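Local structure of putative glyoxalase (Bacillus halodurans C-125, 3CT8) at residues Arg119-Phe122 with His128-Val131; Glu48-Trp53 with Lys63-Phe68. The protein is a putative glyoxalase that binds zinc and probably acts as a metal-dependent lyase of the vicinal oxygen chelate superfamily. All coordinates share one frame; numbering follows the deposited sequence.

Interaction 1 of 2, residues Arg119-Phe122 with His128-Val131; sequences RHPF and HYAV
Pro121 lies against one face of the Tyr129 ring, and this CH-pi contact forms the tight centre of the interaction. The proline CG sits 3.7 Å from the ring centroid, displaced toward the CE2 rim, where the two side chains come within 3.3 Å (Pro121 CG to Tyr129 CE2). The cis peptide before Pro121 and the hydrogen bond from Phe122 N to Arg119 O close a type VI (VIa-like) turn over Arg119-Phe122. At Pro121 the backbones are joined by a single hydrogen bond: Ala130 N donates to Pro121 O over 2.8 Å, nearly straight at 171° and lying in the carbonyl plane. A weak CA-H...O contact to the same oxygen (Tyr129 CA to Pro121 O, 3.3 Å) supplements it. His120 packs beside this centre. Its CG is anti to the backbone N (chi1 -175°), an arrangement that carries the imidazole alongside Val131, with NE2 3.7 Å from Val131 CB at the ring edge, while CB of Pro121 covers one imidazole face. The packing is looser toward Phe122, whose CZ comes no nearer than 3.8 Å to Tyr129 CD2. Here Tyr129 turns its edge to the Phe122 face in a T-shaped pair with planes at 86° and centroids 5.5 Å apart. The whole contact is only partly buried. Polar ends reach past it: Tyr129 OH bonds to Asp101, His120 NE2 to Thr104, and His128 NE2 to the zinc ligand Glu142, making His128 a second-shell residue of the metal site. The loop 119-122 thus packs beside strand 130-134, an edge strand of its sheet within this chain, which pairs with strand 140-144, while Tyr129 and Val131 lean on helix 97-110.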
ATOM      1  N   ARG A 119     -16.656 -18.789   3.465  1.00 55.90           N
ATOM      2  CA  ARG A 119     -15.457 -19.584   3.261  1.00 55.33           C
ATOM      3  C   ARG A 119     -14.405 -19.378   4.305  1.00 54.82           C
ATOM      4  O   ARG A 119     -13.407 -20.093   4.309  1.00 55.74           O
ATOM      5  CB  ARG A 119     -14.871 -19.297   1.887  1.00 56.35           C
ATOM      6  CG  ARG A 119     -15.586 -19.952   0.720  1.00 57.91           C
ATOM      7  CD  ARG A 119     -15.054 -19.360  -0.568  1.00 61.79           C
ATOM      8  NE  ARG A 119     -15.564 -18.001  -0.739  1.00 65.40           N
ATOM      9  CZ  ARG A 119     -15.123 -17.135  -1.641  1.00 70.00           C
ATOM     10  NH1 ARG A 119     -14.095 -17.440  -2.424  1.00 71.10           N
ATOM     11  NH2 ARG A 119     -15.675 -15.935  -1.713  1.00 73.92           N
ATOM     12  N   HIS A 120     -14.636 -18.407   5.180  1.00 52.78           N
ATOM     13  CA  HIS A 120     -13.693 -18.089   6.247  1.00 53.06           C
ATOM     14  C   HIS A 120     -13.275 -19.378   6.972  1.00 52.45           C
ATOM     15  O   HIS A 120     -14.110 -20.222   7.236  1.00 50.28           O
ATOM     16  CB  HIS A 120     -14.314 -17.088   7.233  1.00 53.09           C
ATOM     17  CG  HIS A 120     -13.364 -16.613   8.293  1.00 54.78           C
ATOM     18  ND1 HIS A 120     -13.008 -17.395   9.370  1.00 52.28           N
ATOM     19  CD2 HIS A 120     -12.728 -15.429   8.464  1.00 53.22           C
ATOM     20  CE1 HIS A 120     -12.171 -16.724  10.141  1.00 57.59           C
ATOM     21  NE2 HIS A 120     -11.989 -15.526   9.613  1.00 56.03           N
ATOM     22  N   PRO A 121     -11.978 -19.528   7.340  1.00 53.36           N
ATOM     23  CA  PRO A 121     -10.822 -18.671   7.192  1.00 53.38           C
ATOM     24  C   PRO A 121      -9.976 -19.052   5.991  1.00 54.13           C
ATOM     25  O   PRO A 121      -8.782 -18.713   5.913  1.00 52.51           O
ATOM     26  CB  PRO A 121     -10.037 -18.955   8.468  1.00 54.03           C
ATOM     27  CG  PRO A 121     -10.308 -20.386   8.771  1.00 53.53           C
ATOM     28  CD  PRO A 121     -11.625 -20.747   8.096  1.00 53.51           C
ATOM     29  N   PHE A 122     -10.636 -19.724   5.056  1.00 54.73           N
ATOM     30  CA  PHE A 122     -10.013 -20.188   3.813  1.00 55.85           C
ATOM     31  C   PHE A 122     -10.589 -19.520   2.576  1.00 54.97           C
ATOM     32  O   PHE A 122     -10.616 -20.097   1.504  1.00 55.90           O
ATOM     33  CB  PHE A 122     -10.142 -21.718   3.675  1.00 56.39           C
ATOM     34  CG  PHE A 122      -9.413 -22.492   4.744  1.00 58.41           C
ATOM     35  CD1 PHE A 122      -8.017 -22.609   4.710  1.00 57.31           C
ATOM     36  CD2 PHE A 122     -10.104 -23.125   5.748  1.00 57.23           C
ATOM     37  CE1 PHE A 122      -7.333 -23.305   5.667  1.00 53.16           C
ATOM     38  CE2 PHE A 122      -9.416 -23.828   6.734  1.00 57.50           C
ATOM     39  CZ  PHE A 122      -8.028 -23.926   6.684  1.00 54.64           C
ATOM     40  N   HIS A 128      -4.496 -21.200   2.618  1.00 59.90           N
ATOM     41  CA  HIS A 128      -4.392 -19.758   2.939  1.00 58.02           C
ATOM     42  C   HIS A 128      -5.332 -19.421   4.104  1.00 55.45           C
ATOM     43  O   HIS A 128      -6.511 -19.203   3.925  1.00 55.55           O
ATOM     44  CB  HIS A 128      -4.715 -18.935   1.693  1.00 57.09           C
ATOM     45  CG  HIS A 128      -4.420 -17.479   1.832  1.00 59.64           C
ATOM     46  ND1 HIS A 128      -3.202 -16.940   1.489  1.00 55.74           N
ATOM     47  CD2 HIS A 128      -5.182 -16.446   2.257  1.00 56.70           C
ATOM     48  CE1 HIS A 128      -3.229 -15.635   1.696  1.00 55.68           C
ATOM     49  NE2 HIS A 128      -4.414 -15.313   2.173  1.00 51.81           N
ATOM     50  N   TYR A 129      -4.776 -19.386   5.305  1.00 53.73           N
ATOM     51  CA  TYR A 129      -5.558 -19.127   6.536  1.00 51.84           C
ATOM     52  C   TYR A 129      -5.524 -17.634   6.894  1.00 50.35           C
ATOM     53  O   TYR A 129      -4.495 -17.093   7.334  1.00 47.93           O
ATOM     54  CB  TYR A 129      -5.013 -19.986   7.687  1.00 51.45           C
ATOM     55  CG  TYR A 129      -5.958 -20.135   8.865  1.00 50.59           C
ATOM     56  CD1 TYR A 129      -6.130 -19.112   9.790  1.00 53.70           C
ATOM     57  CD2 TYR A 129      -6.637 -21.324   9.071  1.00 52.41           C
ATOM     58  CE1 TYR A 129      -6.987 -19.258  10.887  1.00 49.31           C
ATOM     59  CE2 TYR A 129      -7.506 -21.490  10.155  1.00 52.29           C
ATOM     60  CZ  TYR A 129      -7.676 -20.448  11.052  1.00 53.13           C
ATOM     61  OH  TYR A 129      -8.526 -20.614  12.117  1.00 48.47           O
ATOM     62  N   ALA A 130      -6.678 -16.993   6.694  1.00 50.35           N
ATOM     63  CA  ALA A 130      -6.841 -15.540   6.902  1.00 48.90           C
ATOM     64  C   ALA A 130      -8.242 -14.983   7.082  1.00 50.20           C
ATOM     65  O   ALA A 130      -9.258 -15.605   6.754  1.00 53.41           O
ATOM     66  CB  ALA A 130      -6.213 -14.809   5.739  1.00 44.65           C
ATOM     67  N   VAL A 131      -8.264 -13.787   7.659  1.00 48.88           N
ATOM     68  CA  VAL A 131      -9.518 -13.043   7.824  1.00 47.67           C
ATOM     69  C   VAL A 131      -9.460 -11.861   6.915  1.00 47.28           C
ATOM     70  O   VAL A 131      -8.440 -11.176   6.806  1.00 48.82           O
ATOM     71  CB  VAL A 131      -9.830 -12.551   9.267  1.00 48.02           C
ATOM     72  CG1 VAL A 131      -8.695 -11.708   9.906  1.00 50.15           C
ATOM     73  CG2 VAL A 131     -11.169 -11.781   9.283  1.00 46.11           C
TER

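Interaction 2 of 2, residues Glu48-Trp53 with Lys63-Phe68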
ATOM      1  N   GLU A  48       3.107   1.399  16.660  1.00 55.46           N
ATOM      2  CA  GLU A  48       3.057   2.516  17.620  1.00 55.80           C
ATOM      3  C   GLU A  48       2.743   3.773  16.815  1.00 54.04           C
ATOM      4  O   GLU A  48       2.993   3.845  15.599  1.00 53.40           O
ATOM      5  CB  GLU A  48       4.347   2.649  18.409  1.00 55.90           C
ATOM      6  CG  GLU A  48       5.527   2.922  17.555  1.00 66.16           C
ATOM      7  CD  GLU A  48       6.843   2.940  18.326  1.00 75.60           C
ATOM      8  OE1 GLU A  48       6.933   2.341  19.429  1.00 80.42           O
ATOM      9  OE2 GLU A  48       7.801   3.545  17.793  1.00 82.68           O
ATOM     10  N   ASP A  49       2.165   4.745  17.490  1.00 52.98           N
ATOM     11  CA  ASP A  49       1.800   6.000  16.853  1.00 54.11           C
ATOM     12  C   ASP A  49       3.082   6.718  16.530  1.00 55.49           C
ATOM     13  O   ASP A  49       4.059   6.607  17.260  1.00 56.07           O
ATOM     14  CB  ASP A  49       0.915   6.895  17.759  1.00 54.08           C
ATOM     15  CG  ASP A  49      -0.471   6.264  18.090  1.00 55.10           C
ATOM     16  OD1 ASP A  49      -0.764   5.119  17.687  1.00 58.51           O
ATOM     17  OD2 ASP A  49      -1.290   6.932  18.756  1.00 61.59           O
ATOM     18  N   TYR A  50       3.111   7.388  15.389  1.00 55.18           N
ATOM     19  CA  TYR A  50       4.289   8.154  15.052  1.00 54.54           C
ATOM     20  C   TYR A  50       3.883   9.618  15.177  1.00 54.37           C
ATOM     21  O   TYR A  50       4.227  10.265  16.131  1.00 54.42           O
ATOM     22  CB  TYR A  50       4.833   7.775  13.676  1.00 54.41           C
ATOM     23  CG  TYR A  50       6.062   8.530  13.317  1.00 57.28           C
ATOM     24  CD1 TYR A  50       7.210   8.396  14.067  1.00 62.46           C
ATOM     25  CD2 TYR A  50       6.091   9.374  12.218  1.00 63.57           C
ATOM     26  CE1 TYR A  50       8.349   9.117  13.758  1.00 66.06           C
ATOM     27  CE2 TYR A  50       7.225  10.094  11.897  1.00 66.67           C
ATOM     28  CZ  TYR A  50       8.349   9.970  12.667  1.00 68.15           C
ATOM     29  OH  TYR A  50       9.481  10.703  12.337  1.00 74.05           O
ATOM     30  N   GLN A  51       3.114  10.099  14.212  1.00 55.64           N
ATOM     31  CA  GLN A  51       2.644  11.483  14.191  1.00 56.85           C
ATOM     32  C   GLN A  51       1.171  11.673  13.871  1.00 55.71           C
ATOM     33  O   GLN A  51       0.635  11.154  12.899  1.00 56.25           O
ATOM     34  CB  GLN A  51       3.503  12.319  13.245  1.00 58.09           C
ATOM     35  CG  GLN A  51       4.901  12.556  13.787  1.00 60.30           C
ATOM     36  CD  GLN A  51       5.719  13.464  12.876  1.00 66.45           C
ATOM     37  OE1 GLN A  51       5.769  13.262  11.649  1.00 69.94           O
ATOM     38  NE2 GLN A  51       6.389  14.454  13.475  1.00 57.03           N
ATOM     39  N   SER A  52       0.559  12.477  14.712  1.00 53.96           N
ATOM     40  CA  SER A  52      -0.864  12.795  14.635  1.00 53.40           C
ATOM     41  C   SER A  52      -1.076  14.288  14.487  1.00 52.59           C
ATOM     42  O   SER A  52      -0.424  15.068  15.167  1.00 53.43           O
ATOM     43  CB  SER A  52      -1.561  12.346  15.921  1.00 52.70           C
ATOM     44  OG  SER A  52      -1.378  10.960  16.125  1.00 52.02           O
ATOM     45  N   TRP A  53      -1.961  14.676  13.579  1.00 50.63           N
ATOM     46  CA  TRP A  53      -2.248  16.098  13.371  1.00 51.28           C
ATOM     47  C   TRP A  53      -3.710  16.273  13.069  1.00 51.35           C
ATOM     48  O   TRP A  53      -4.484  15.317  13.165  1.00 50.73           O
ATOM     49  CB  TRP A  53      -1.329  16.790  12.328  1.00 50.80           C
ATOM     50  CG  TRP A  53      -1.472  16.382  10.912  1.00 52.64           C
ATOM     51  CD1 TRP A  53      -2.075  17.086   9.909  1.00 57.49           C
ATOM     52  CD2 TRP A  53      -1.004  15.173  10.328  1.00 56.36           C
ATOM     53  NE1 TRP A  53      -2.013  16.379   8.735  1.00 61.21           N
ATOM     54  CE2 TRP A  53      -1.353  15.201   8.968  1.00 59.77           C
ATOM     55  CE3 TRP A  53      -0.321  14.061  10.829  1.00 57.12           C
ATOM     56  CZ2 TRP A  53      -1.047  14.159   8.103  1.00 62.33           C
ATOM     57  CZ3 TRP A  53      -0.023  13.028   9.973  1.00 60.52           C
ATOM     58  CH2 TRP A  53      -0.385  13.084   8.621  1.00 60.78           C
ATOM     59  N   LYS A  63      10.599  -0.910   9.849  1.00 58.05           N
ATOM     60  CA  LYS A  63      11.120   0.193   9.030  1.00 58.36           C
ATOM     61  C   LYS A  63      10.074   0.767   8.086  1.00 56.30           C
ATOM     62  O   LYS A  63      10.409   1.512   7.178  1.00 55.85           O
ATOM     63  CB  LYS A  63      12.337  -0.272   8.206  1.00 60.32           C
ATOM     64  CG  LYS A  63      13.605  -0.413   9.006  1.00 65.45           C
ATOM     65  CD  LYS A  63      14.067   0.945   9.534  1.00 70.04           C
ATOM     66  N   THR A  64       8.802   0.468   8.336  1.00 55.24           N
ATOM     67  CA  THR A  64       7.705   0.947   7.452  1.00 53.22           C
ATOM     68  C   THR A  64       6.576   1.649   8.192  1.00 52.89           C
ATOM     69  O   THR A  64       6.120   1.206   9.259  1.00 53.66           O
ATOM     70  CB  THR A  64       7.128  -0.242   6.624  1.00 54.06           C
ATOM     71  OG1 THR A  64       8.181  -0.884   5.865  1.00 53.89           O
ATOM     72  CG2 THR A  64       5.956   0.193   5.708  1.00 48.34           C
ATOM     73  N   TYR A  65       6.134   2.756   7.614  1.00 50.79           N
ATOM     74  CA  TYR A  65       5.044   3.538   8.187  1.00 51.15           C
ATOM     75  C   TYR A  65       3.786   3.476   7.330  1.00 49.56           C
ATOM     76  O   TYR A  65       3.821   3.244   6.148  1.00 50.51           O
ATOM     77  CB  TYR A  65       5.395   5.033   8.313  1.00 52.76           C
ATOM     78  CG  TYR A  65       6.590   5.384   9.147  1.00 58.81           C
ATOM     79  CD1 TYR A  65       7.861   5.436   8.579  1.00 66.56           C
ATOM     80  CD2 TYR A  65       6.457   5.711  10.496  1.00 67.32           C
ATOM     81  CE1 TYR A  65       8.998   5.782   9.364  1.00 70.78           C
ATOM     82  CE2 TYR A  65       7.573   6.061  11.280  1.00 69.58           C
ATOM     83  CZ  TYR A  65       8.842   6.096  10.719  1.00 69.75           C
ATOM     84  OH  TYR A  65       9.948   6.440  11.497  1.00 66.09           O
ATOM     85  N   LEU A  66       2.666   3.659   7.992  1.00 49.24           N
ATOM     86  CA  LEU A  66       1.350   3.732   7.379  1.00 48.20           C
ATOM     87  C   LEU A  66       0.805   5.124   7.765  1.00 49.07           C
ATOM     88  O   LEU A  66       0.745   5.473   8.955  1.00 48.50           O
ATOM     89  CB  LEU A  66       0.441   2.602   7.883  1.00 49.79           C
ATOM     90  CG  LEU A  66       0.791   1.161   7.475  1.00 54.04           C
ATOM     91  CD1 LEU A  66      -0.307   0.138   7.967  1.00 49.78           C
ATOM     92  CD2 LEU A  66       0.974   1.058   5.944  1.00 52.04           C
ATOM     93  N   VAL A  67       0.454   5.911   6.747  1.00 47.83           N
ATOM     94  CA  VAL A  67      -0.020   7.269   6.925  1.00 48.04           C
ATOM     95  C   VAL A  67      -1.424   7.459   6.371  1.00 49.97           C
ATOM     96  O   VAL A  67      -1.713   7.129   5.224  1.00 49.60           O
ATOM     97  CB  VAL A  67       0.888   8.271   6.183  1.00 48.50           C
ATOM     98  CG1 VAL A  67       0.524   9.761   6.579  1.00 49.17           C
ATOM     99  CG2 VAL A  67       2.335   7.961   6.453  1.00 44.74           C
ATOM    100  N   PHE A  68      -2.296   7.976   7.224  1.00 50.63           N
ATOM    101  CA  PHE A  68      -3.692   8.201   6.847  1.00 51.94           C
ATOM    102  C   PHE A  68      -4.003   9.670   6.939  1.00 51.89           C
ATOM    103  O   PHE A  68      -3.811  10.277   8.000  1.00 52.28           O
ATOM    104  CB  PHE A  68      -4.652   7.391   7.711  1.00 50.95           C
ATOM    105  CG  PHE A  68      -4.430   5.921   7.621  1.00 52.74           C
ATOM    106  CD1 PHE A  68      -3.496   5.293   8.447  1.00 51.00           C
ATOM    107  CD2 PHE A  68      -5.129   5.161   6.698  1.00 52.38           C
ATOM    108  CE1 PHE A  68      -3.292   3.942   8.376  1.00 50.02           C
ATOM    109  CE2 PHE A  68      -4.928   3.787   6.626  1.00 50.89           C
ATOM    110  CZ  PHE A  68      -3.998   3.180   7.479  1.00 47.92           C
TER
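A classic beta bulge, in which Tyr50 and Gln51 both face Ser58, marks the outermost strand of the four-stranded sheet within this chain, and it is from this bulge that Tyr50 reaches Tyr65. Strands 48-53 and 64-68 are not direct neighbours: strand 56-61 runs between them, antiparallel to both, and their short axes pass 8.8 Å apart at 42°. The contact therefore bridges the intervening strand through side chains alone. Tyr50 has its CG anti to the backbone N (chi1 -179°), which presents a ring face to Tyr65. The Tyr65 ring arrives edge first, in a tilted edge-to-face pair with planes at 51° and centroids 4.7 Å apart. Its CE2 is the leading atom, resting over the Tyr50 face, offset toward the rim at CG, 3.5 Å from Tyr50 CG. The hydroxyl follows more distantly, with Tyr65 OH 3.9 Å from Tyr50 CE1. Further along the strands a second, thinner contact forms between Trp53 and Val67. The CG of Trp53 stands between the backbone N and the carbonyl carbon, and the six-membered ring comes back over the sheet so that CH2 meets CG1 of Val67 at 4.0 Å, near the plane of the indole. The two side chains cross at about a right angle, so edge meets methyl. Tyr65 also touches Lys60 of the middle strand and His23, a zinc-binding residue of this protein that has no metal bound to it on this chain, whereas Val67 touches Glu25 on strand 21-28. With no hydrogen bond across the two segments, this surface contact over strand 56-61 probably rests on dispersion, with some electrostatic edge-to-face attraction between the tyrosines.

How the interactions relate
Interactions 1 and 2 lie on opposite sides of the chain's centre, their centres 28 Å apart and their nearest atoms about 14 Å apart, and they do not touch. They follow one another along the chain, interaction 2 closing before interaction 1 opens. Interaction 2 lies within the four-stranded beta-sheet, interaction 1 joins a loop to an edge strand of the three-stranded one, and both lie near zinc-binding residues. The His128 side chain is about 5 Å from a bound zinc ion and hydrogen-bonds the zinc ligand Glu142. The Val67 side chain is about 7 Å from a zinc ion, while the Tyr65 side chain packs about 4 Å from that of His23, which has no metal on this chain.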